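Local coordinates for NTP_transf_2 domain-containing protein (Capnocytophaga granulosa, PDB 6WT9) that synthesises the second messenger cyclic di-GMP from two GTP molecules in a CBASS antiphage defence system, whose signal activates an effector that kills the infected cell, at residues D99-S104 / F227-I232; S7-N12 / K257-E262; E166-D169 / A175-I178. All blocks are in the same frame, centred on the assembly; numbering follows the deposited sequence.

Contact 1 (D99-S104 / F227-I232); sequences DLLVIS and FPFLSI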
loop_
_atom_site.group_PDB
_atom_site.type_symbol
_atom_site.label_atom_id
_atom_site.label_comp_id
_atom_site.label_asym_id
_atom_site.label_seq_id
_atom_site.Cartn_x
_atom_site.Cartn_y
_atom_site.Cartn_z
ATOM N N ASP A 99 -6.804 -7.064 1.895
ATOM C CA ASP A 99 -7.855 -7.357 0.932
ATOM C C ASP A 99 -7.737 -8.804 0.481
ATOM O O ASP A 99 -6.652 -9.254 0.092
ATOM C CB ASP A 99 -7.787 -6.414 -0.271
ATOM C CG ASP A 99 -8.295 -5.020 0.049
ATOM O OD1 ASP A 99 -8.456 -4.699 1.246
ATOM O OD2 ASP A 99 -8.544 -4.245 -0.899
ATOM N N LEU A 100 -8.851 -9.527 0.541
ATOM C CA LEU A 100 -8.927 -10.916 0.115
ATOM C C LEU A 100 -9.672 -10.974 -1.211
ATOM O O LEU A 100 -10.854 -10.619 -1.276
ATOM C CB LEU A 100 -9.634 -11.771 1.166
ATOM C CG LEU A 100 -9.927 -13.211 0.749
ATOM C CD1 LEU A 100 -8.632 -13.984 0.565
ATOM C CD2 LEU A 100 -10.830 -13.888 1.764
ATOM N N LEU A 101 -8.980 -11.413 -2.259
ATOM C CA LEU A 101 -9.577 -11.543 -3.582
ATOM C C LEU A 101 -10.157 -12.940 -3.756
ATOM O O LEU A 101 -9.484 -13.938 -3.478
ATOM C CB LEU A 101 -8.542 -11.259 -4.671
ATOM C CG LEU A 101 -8.142 -9.794 -4.857
ATOM C CD1 LEU A 101 -6.974 -9.676 -5.814
ATOM C CD2 LEU A 101 -9.323 -8.995 -5.366
ATOM N N VAL A 102 -11.405 -13.005 -4.210
ATOM C CA VAL A 102 -12.092 -14.262 -4.487
ATOM C C VAL A 102 -12.266 -14.339 -5.999
ATOM O O VAL A 102 -13.143 -13.683 -6.570
ATOM C CB VAL A 102 -13.437 -14.356 -3.758
ATOM C CG1 VAL A 102 -14.072 -15.716 -3.994
ATOM C CG2 VAL A 102 -13.258 -14.088 -2.268
ATOM N N ILE A 103 -11.431 -15.140 -6.654
ATOM C CA ILE A 103 -11.332 -15.167 -8.108
ATOM C C ILE A 103 -11.899 -16.486 -8.614
ATOM O O ILE A 103 -11.482 -17.560 -8.164
ATOM C CB ILE A 103 -9.877 -14.976 -8.569
ATOM C CG1 ILE A 103 -9.190 -13.910 -7.713
ATOM C CG2 ILE A 103 -9.828 -14.587 -10.040
ATOM C CD1 ILE A 103 -7.734 -13.684 -8.059
ATOM N N SER A 104 -12.840 -16.404 -9.554
ATOM C CA SER A 104 -13.460 -17.598 -10.110
ATOM C C SER A 104 -12.505 -18.322 -11.050
ATOM O O SER A 104 -11.783 -17.699 -11.833
ATOM C CB SER A 104 -14.743 -17.236 -10.858
ATOM O OG SER A 104 -15.756 -16.808 -9.966
ATOM N N PHE A 227 -4.389 -5.121 -12.321
ATOM C CA PHE A 227 -3.193 -5.962 -12.290
ATOM C C PHE A 227 -2.535 -5.866 -10.920
ATOM O O PHE A 227 -1.431 -5.326 -10.780
ATOM C CB PHE A 227 -2.219 -5.556 -13.399
ATOM C CG PHE A 227 -2.818 -5.606 -14.780
ATOM C CD1 PHE A 227 -3.522 -4.523 -15.287
ATOM C CD2 PHE A 227 -2.675 -6.733 -15.573
ATOM C CE1 PHE A 227 -4.071 -4.566 -16.559
ATOM C CE2 PHE A 227 -3.221 -6.783 -16.844
ATOM C CZ PHE A 227 -3.920 -5.697 -17.338
ATOM N N PRO A 228 -3.181 -6.400 -9.879
ATOM C CA PRO A 228 -2.629 -6.260 -8.526
ATOM C C PRO A 228 -1.445 -7.178 -8.269
ATOM O O PRO A 228 -0.509 -6.804 -7.555
ATOM C CB PRO A 228 -3.820 -6.614 -7.630
ATOM C CG PRO A 228 -4.610 -7.583 -8.444
ATOM C CD PRO A 228 -4.449 -7.157 -9.883
ATOM N N PHE A 229 -1.473 -8.381 -8.843
ATOM C CA PHE A 229 -0.398 -9.337 -8.598
ATOM C C PHE A 229 0.868 -8.943 -9.345
ATOM O O PHE A 229 1.979 -9.120 -8.833
ATOM C CB PHE A 229 -0.848 -10.740 -8.998
ATOM C CG PHE A 229 -2.205 -11.104 -8.479
ATOM C CD1 PHE A 229 -2.533 -10.889 -7.149
ATOM C CD2 PHE A 229 -3.162 -11.639 -9.323
ATOM C CE1 PHE A 229 -3.786 -11.213 -6.670
ATOM C CE2 PHE A 229 -4.415 -11.966 -8.850
ATOM C CZ PHE A 229 -4.728 -11.753 -7.525
ATOM N N LEU A 230 0.718 -8.410 -10.561
ATOM C CA LEU A 230 1.869 -7.894 -11.292
ATOM C C LEU A 230 2.482 -6.701 -10.573
ATOM O O LEU A 230 3.710 -6.571 -10.505
ATOM C CB LEU A 230 1.456 -7.511 -12.714
ATOM C CG LEU A 230 2.507 -6.819 -13.585
ATOM C CD1 LEU A 230 3.745 -7.691 -13.732
ATOM C CD2 LEU A 230 1.925 -6.474 -14.949
ATOM N N SER A 231 1.640 -5.822 -10.024
ATOM C CA SER A 231 2.147 -4.678 -9.272
ATOM C C SER A 231 2.901 -5.130 -8.028
ATOM O O SER A 231 3.982 -4.610 -7.726
ATOM C CB SER A 231 0.992 -3.750 -8.892
ATOM O OG SER A 231 0.305 -3.296 -10.043
ATOM N N ILE A 232 2.347 -6.100 -7.300
ATOM C CA ILE A 232 3.003 -6.615 -6.100
ATOM C C ILE A 232 4.358 -7.216 -6.450
ATOM O O ILE A 232 5.373 -6.926 -5.806
ATOM C CB ILE A 232 2.098 -7.645 -5.398
ATOM C CG1 ILE A 232 0.928 -6.947 -4.707
ATOM C CG2 ILE A 232 2.905 -8.490 -4.415
ATOM C CD1 ILE A 232 -0.128 -7.899 -4.197
#

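Contact 2 (S7-N12 / K257-E262); sequences SALFEN and KADSDE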
loop_
_atom_site.group_PDB
_atom_site.type_symbol
_atom_site.label_atom_id
_atom_site.label_comp_id
_atom_site.label_asym_id
_atom_site.label_seq_id
_atom_site.Cartn_x
_atom_site.Cartn_y
_atom_site.Cartn_z
ATOM N N SER A 7 9.605 15.928 17.257
ATOM C CA SER A 7 9.394 15.160 18.481
ATOM C C SER A 7 7.959 14.655 18.570
ATOM O O SER A 7 7.716 13.480 18.871
ATOM C CB SER A 7 9.736 16.013 19.701
ATOM O OG SER A 7 9.366 15.356 20.902
ATOM N N ALA A 8 6.989 15.537 18.317
ATOM C CA ALA A 8 5.590 15.125 18.346
ATOM C C ALA A 8 5.253 14.232 17.158
ATOM O O ALA A 8 4.470 13.284 17.288
ATOM C CB ALA A 8 4.680 16.354 18.372
ATOM N N LEU A 9 5.834 14.520 15.991
ATOM C CA LEU A 9 5.597 13.676 14.824
ATOM C C LEU A 9 6.175 12.281 15.026
ATOM O O LEU A 9 5.600 11.289 14.563
ATOM C CB LEU A 9 6.189 14.332 13.576
ATOM C CG LEU A 9 5.448 15.547 13.012
ATOM C CD1 LEU A 9 6.303 16.257 11.973
ATOM C CD2 LEU A 9 4.117 15.133 12.407
ATOM N N PHE A 10 7.313 12.182 15.717
ATOM C CA PHE A 10 7.908 10.873 15.969
ATOM C C PHE A 10 7.051 10.048 16.921
ATOM O O PHE A 10 6.844 8.850 16.694
ATOM C CB PHE A 10 9.321 11.031 16.526
ATOM C CG PHE A 10 9.958 9.734 16.934
ATOM C CD1 PHE A 10 10.365 8.819 15.978
ATOM C CD2 PHE A 10 10.152 9.432 18.271
ATOM C CE1 PHE A 10 10.949 7.629 16.346
ATOM C CE2 PHE A 10 10.737 8.241 18.645
ATOM C CZ PHE A 10 11.135 7.338 17.680
ATOM N N GLU A 11 6.555 10.665 17.997
ATOM C CA GLU A 11 5.682 9.956 18.929
ATOM C C GLU A 11 4.416 9.476 18.235
ATOM O O GLU A 11 4.021 8.312 18.368
ATOM C CB GLU A 11 5.327 10.854 20.114
ATOM C CG GLU A 11 6.398 10.945 21.183
ATOM C CD GLU A 11 5.937 11.727 22.396
ATOM O OE1 GLU A 11 5.114 12.654 22.232
ATOM O OE2 GLU A 11 6.388 11.410 23.517
ATOM N N ASN A 12 3.763 10.371 17.488
ATOM C CA ASN A 12 2.561 9.991 16.752
ATOM C C ASN A 12 2.853 8.871 15.763
ATOM O O ASN A 12 2.023 7.978 15.561
ATOM C CB ASN A 12 1.983 11.211 16.032
ATOM C CG ASN A 12 0.703 10.892 15.286
ATOM O OD1 ASN A 12 -0.381 10.901 15.865
ATOM N ND2 ASN A 12 0.824 10.605 13.994
ATOM N N LYS A 257 2.369 11.908 3.600
ATOM C CA LYS A 257 0.984 12.169 3.225
ATOM C C LYS A 257 0.074 12.167 4.448
ATOM O O LYS A 257 -0.770 13.056 4.609
ATOM C CB LYS A 257 0.524 11.128 2.203
ATOM C CG LYS A 257 -0.970 11.114 1.942
ATOM C CD LYS A 257 -1.346 9.939 1.053
ATOM C CE LYS A 257 -2.852 9.811 0.904
ATOM N NZ LYS A 257 -3.218 8.661 0.033
ATOM N N ALA A 258 0.238 11.175 5.327
ATOM C CA ALA A 258 -0.626 11.069 6.497
ATOM C C ALA A 258 -0.371 12.187 7.500
ATOM O O ALA A 258 -1.277 12.559 8.254
ATOM C CB ALA A 258 -0.440 9.708 7.168
ATOM N N ASP A 259 0.844 12.731 7.527
ATOM C CA ASP A 259 1.207 13.765 8.486
ATOM C C ASP A 259 1.100 15.174 7.921
ATOM O O ASP A 259 1.376 16.138 8.642
ATOM C CB ASP A 259 2.627 13.525 9.007
ATOM C CG ASP A 259 2.701 12.353 9.962
ATOM O OD1 ASP A 259 1.692 12.087 10.645
ATOM O OD2 ASP A 259 3.763 11.699 10.033
ATOM N N SER A 260 0.707 15.321 6.660
ATOM C CA SER A 260 0.591 16.638 6.055
ATOM C C SER A 260 -0.718 17.301 6.461
ATOM O O SER A 260 -1.773 16.662 6.481
ATOM C CB SER A 260 0.670 16.534 4.531
ATOM O OG SER A 260 0.504 17.802 3.923
ATOM N N ASP A 261 -0.645 18.593 6.788
ATOM C CA ASP A 261 -1.862 19.353 7.047
ATOM C C ASP A 261 -2.613 19.700 5.770
ATOM O O ASP A 261 -3.749 20.182 5.850
ATOM C CB ASP A 261 -1.539 20.628 7.826
ATOM C CG ASP A 261 -1.497 20.397 9.323
ATOM O OD1 ASP A 261 -2.258 19.535 9.813
ATOM O OD2 ASP A 261 -0.704 21.074 10.010
ATOM N N GLU A 262 -2.011 19.474 4.609
ATOM C CA GLU A 262 -2.694 19.607 3.335
ATOM C C GLU A 262 -3.340 18.279 2.953
ATOM O O GLU A 262 -2.995 17.218 3.477
ATOM C CB GLU A 262 -1.720 20.052 2.246
ATOM C CG GLU A 262 -0.964 21.326 2.577
ATOM C CD GLU A 262 -1.774 22.579 2.304
ATOM O OE1 GLU A 262 -2.919 22.458 1.816
ATOM O OE2 GLU A 262 -1.264 23.687 2.571
HETATM O O HOH W 1 3.393 11.140 12.712
#

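Contact 3 (E166-D169 / A175-I178); sequences EICD and AIKI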
loop_
_atom_site.group_PDB
_atom_site.type_symbol
_atom_site.label_atom_id
_atom_site.label_comp_id
_atom_site.label_asym_id
_atom_site.label_seq_id
_atom_site.Cartn_x
_atom_site.Cartn_y
_atom_site.Cartn_z
ATOM N N GLU A 166 -19.947 -10.346 13.640
ATOM C CA GLU A 166 -21.001 -9.413 14.030
ATOM C C GLU A 166 -20.901 -8.112 13.246
ATOM O O GLU A 166 -21.922 -7.531 12.858
ATOM C CB GLU A 166 -20.934 -9.137 15.534
ATOM C CG GLU A 166 -21.389 -10.291 16.419
ATOM C CD GLU A 166 -20.392 -11.435 16.466
ATOM O OE1 GLU A 166 -20.780 -12.544 16.893
ATOM O OE2 GLU A 166 -19.222 -11.227 16.078
ATOM N N ILE A 167 -19.683 -7.640 13.002
ATOM C CA ILE A 167 -19.440 -6.436 12.219
ATOM C C ILE A 167 -19.143 -6.888 10.793
ATOM O O ILE A 167 -18.057 -7.397 10.502
ATOM C CB ILE A 167 -18.299 -5.600 12.803
ATOM C CG1 ILE A 167 -18.590 -5.255 14.266
ATOM C CG2 ILE A 167 -18.092 -4.335 11.984
ATOM C CD1 ILE A 167 -17.479 -4.487 14.945
ATOM N N CYS A 168 -20.113 -6.703 9.899
ATOM C CA CYS A 168 -19.984 -7.118 8.504
ATOM C C CYS A 168 -20.708 -6.099 7.636
ATOM O O CYS A 168 -21.936 -5.986 7.701
ATOM C CB CYS A 168 -20.549 -8.521 8.288
ATOM S SG CYS A 168 -20.469 -9.098 6.577
ATOM N N ASP A 169 -19.952 -5.365 6.824
ATOM C CA ASP A 169 -20.490 -4.296 5.990
ATOM C C ASP A 169 -20.664 -4.823 4.568
ATOM O O ASP A 169 -19.678 -5.068 3.865
ATOM C CB ASP A 169 -19.563 -3.080 6.023
ATOM C CG ASP A 169 -20.203 -1.830 5.445
ATOM O OD1 ASP A 169 -20.957 -1.935 4.457
ATOM O OD2 ASP A 169 -19.947 -0.731 5.981
ATOM N N ALA A 175 -17.006 -4.523 -2.507
ATOM C CA ALA A 175 -16.244 -5.213 -1.477
ATOM C C ALA A 175 -17.105 -5.419 -0.242
ATOM O O ALA A 175 -17.981 -4.606 0.067
ATOM C CB ALA A 175 -14.973 -4.439 -1.108
ATOM N N ILE A 176 -16.839 -6.519 0.457
ATOM C CA ILE A 176 -17.404 -6.794 1.772
ATOM C C ILE A 176 -16.325 -6.516 2.806
ATOM O O ILE A 176 -15.181 -6.960 2.650
ATOM C CB ILE A 176 -17.900 -8.247 1.878
ATOM C CG1 ILE A 176 -18.865 -8.575 0.738
ATOM C CG2 ILE A 176 -18.564 -8.490 3.228
ATOM C CD1 ILE A 176 -19.337 -10.016 0.741
ATOM N N LYS A 177 -16.678 -5.784 3.859
ATOM C CA LYS A 177 -15.736 -5.431 4.914
ATOM C C LYS A 177 -16.183 -6.084 6.213
ATOM O O LYS A 177 -17.320 -5.882 6.653
ATOM C CB LYS A 177 -15.636 -3.913 5.083
ATOM C CG LYS A 177 -14.562 -3.477 6.069
ATOM C CD LYS A 177 -14.396 -1.967 6.088
ATOM C CE LYS A 177 -13.166 -1.559 6.885
ATOM N NZ LYS A 177 -11.912 -2.106 6.292
ATOM N N ILE A 178 -15.291 -6.865 6.822
ATOM C CA ILE A 178 -15.577 -7.534 8.081
ATOM C C ILE A 178 -14.588 -7.047 9.130
ATOM O O ILE A 178 -13.521 -6.511 8.820
ATOM C CB ILE A 178 -15.528 -9.074 7.961
ATOM C CG1 ILE A 178 -14.099 -9.562 7.693
ATOM C CG2 ILE A 178 -16.481 -9.556 6.877
ATOM C CD1 ILE A 178 -13.367 -10.071 8.932
#

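Contact 1 (D99-S104 / F227-I232)
Two methyl tips from the strand, CD1 of Leu101 and CD1 of Ile103, meet the far end of the Phe229 ring. Leu101 CD1 lies 3.5 Å from Phe229 CZ and also touches CE1, approaching the ring obliquely. Ile103 CD1 comes to the ring edge instead, near its plane, and sits 3.6 Å from Phe229 CZ with CE2 beside it. Both methyls reach CZ from the strand side, while the phenyl comes to meet them from the helix.

Pro228 joins the apolar cluster. Its CG stands 4.0 Å above the plane of the Phe229 ring, over the centre, so one face of the phenyl is covered by its own neighbour. The same Pro228 CG is 4.1 Å from Leu101 CD1, which therefore touches both residues. Phe229 gets to the strand because its CG is anti to the carbonyl carbon (chi1 -47°), and the length of the ring spans much of the gap. That gap is wide: the CA atoms of Leu101 and Pro228 are 10.0 Å apart, and no hydrogen bond crosses it.

Pro228 and Phe229 belong to the first turn of the helix. Phe227 holds the N-cap position, and its carbonyl O accepts from Ser231 N at 3.2 Å; proline is well suited to the first turn, where a backbone N-H would have no carbonyl of a preceding turn to bond to.

The short strand and helix axes make an angle of 133°. Strand 98-104 lies within the nucleotidyltransferase domain, between strand 78-83, antiparallel to it, whose Gln81 touches Phe229, and strand 185-194, parallel to it. Leu101 and Ile103 project from one face toward helix 228-241, whereas Leu100 and Val102 project from the other and pack on helix 54-71.

Contact 2 (S7-N12 / K257-E262)
A water-bridged junction between two helices brings Leu9 and Asn12, on helix 6-17, up to Asp259 at the C-terminal part of helix 245-259. The direct touch is modest. Leu9 CD2 lies against the side of Asp259, 4.0 Å from its CG and equally near CB, the two side chains running past one another in opposite directions. Asn12 passes Asp259 in a similar way: Asn12 ND2 is 3.8 Å from Asp259 OD1, and the amide and carboxylate planes are turned 67° apart.

A single water fills the polar corner between these three residues. It accepts from Asn12 ND2 at 2.9 Å, donates to Leu9 O at 2.9 Å, and gives a weaker bond to Asp259 OD2 at 2.8 Å. The Asn12 amide can take part because its CG is anti to the backbone N (chi1 -178°), which sends it out toward the other helix.

The carboxylate has further partners: OD1 of Asp259 forms a salt bridge with Arg16, one turn further along helix 6-17, and OD2 takes a hydrogen bond from Tyr44 of helix 40-49. Just beyond, the chain continues in an ST turn, Ser260 OG accepting from Glu262 N at 3.1 Å.

The water donates to Leu9 O and only weakly to the carboxylate, while it accepts from Asn12, so it links both helices through one site. With Arg16, Tyr44 and the water around it, Asp259 is probably ionised; the polar ties here run through the water and the Arg16 salt bridge, with Leu9 adding a modest apolar touch.

Contact 3 (E166-D169 / A175-I178)
Ile167 meets the partner strand through its backbone: its carbonyl O lies 3.5 Å from Ile178 CA in a CA-H...O contact, while the end of its side chain leads away. Next comes Cys168, which faces Ile178 as an antiparallel non-hydrogen-bonded pair. Its sulfur is anti to the backbone N (chi1 178°), and from there it reaches two methyl branches of the other strand at once. Cys168 SG sits 3.9 Å from Ile176 CG2 and 4.0 Å from Ile178 CG2. This is the face of the sheet turned to helix 147-164, whose Ser162 touches Cys168 and whose Arg154, Ser157 and Glu158 touch Ile176.

Asp169 makes the hydrogen-bonded pair with Lys177. Its N-H points almost straight at the acceptor (178°), Asp169 N standing 2.7 Å from Lys177 O. The return bond runs from Lys177 N to Asp169 O at 3.1 Å, the donor lying in the plane of that carbonyl. Asp169 O also receives a CA-H...O contact from Ile176 CA at 3.5 Å. On the opposite face from Cys168, the CB atoms of Asp169 and Lys177 are 4.1 Å apart, but the two side chains diverge beyond them.

The two strands form a beta hairpin, and strand 176-180 continues the sheet on its other side by pairing with strand 185-194. Although Asp169 and Lys177 are opposite in charge and directly paired, each charged end has a different partner. Asp169 OD1 accepts from Thr171 N, an Asx turn at the start of the connecting loop, and Lys177 NZ makes a salt bridge with Asp188. Across these segments the hairpin is joined by backbone hydrogen bonds, CA-H...O contacts and the sulfur-methyl packing, while the two charged ends are engaged with other partners.

From the N terminus, helix 6-17 supplies the first half of contact 2, whose partner comes some 245 residues later. Strand 98-104 then opens contact 1, and the hairpin of contact 3 is made and closed within a few residues. Helix 228-241 returns to close contact 1, and the next helix, 245-259, closes contact 2. The three closures sit one within another, and none cross. Contacts 1 and 3 reach the same mixed sheet, their centres 19 Å apart: one joins it to a helix, the other pairs two of its strands. Contact 2, centred 31 Å from contact 1 across the chain's centre, ties the N-terminal helix to the later helical region.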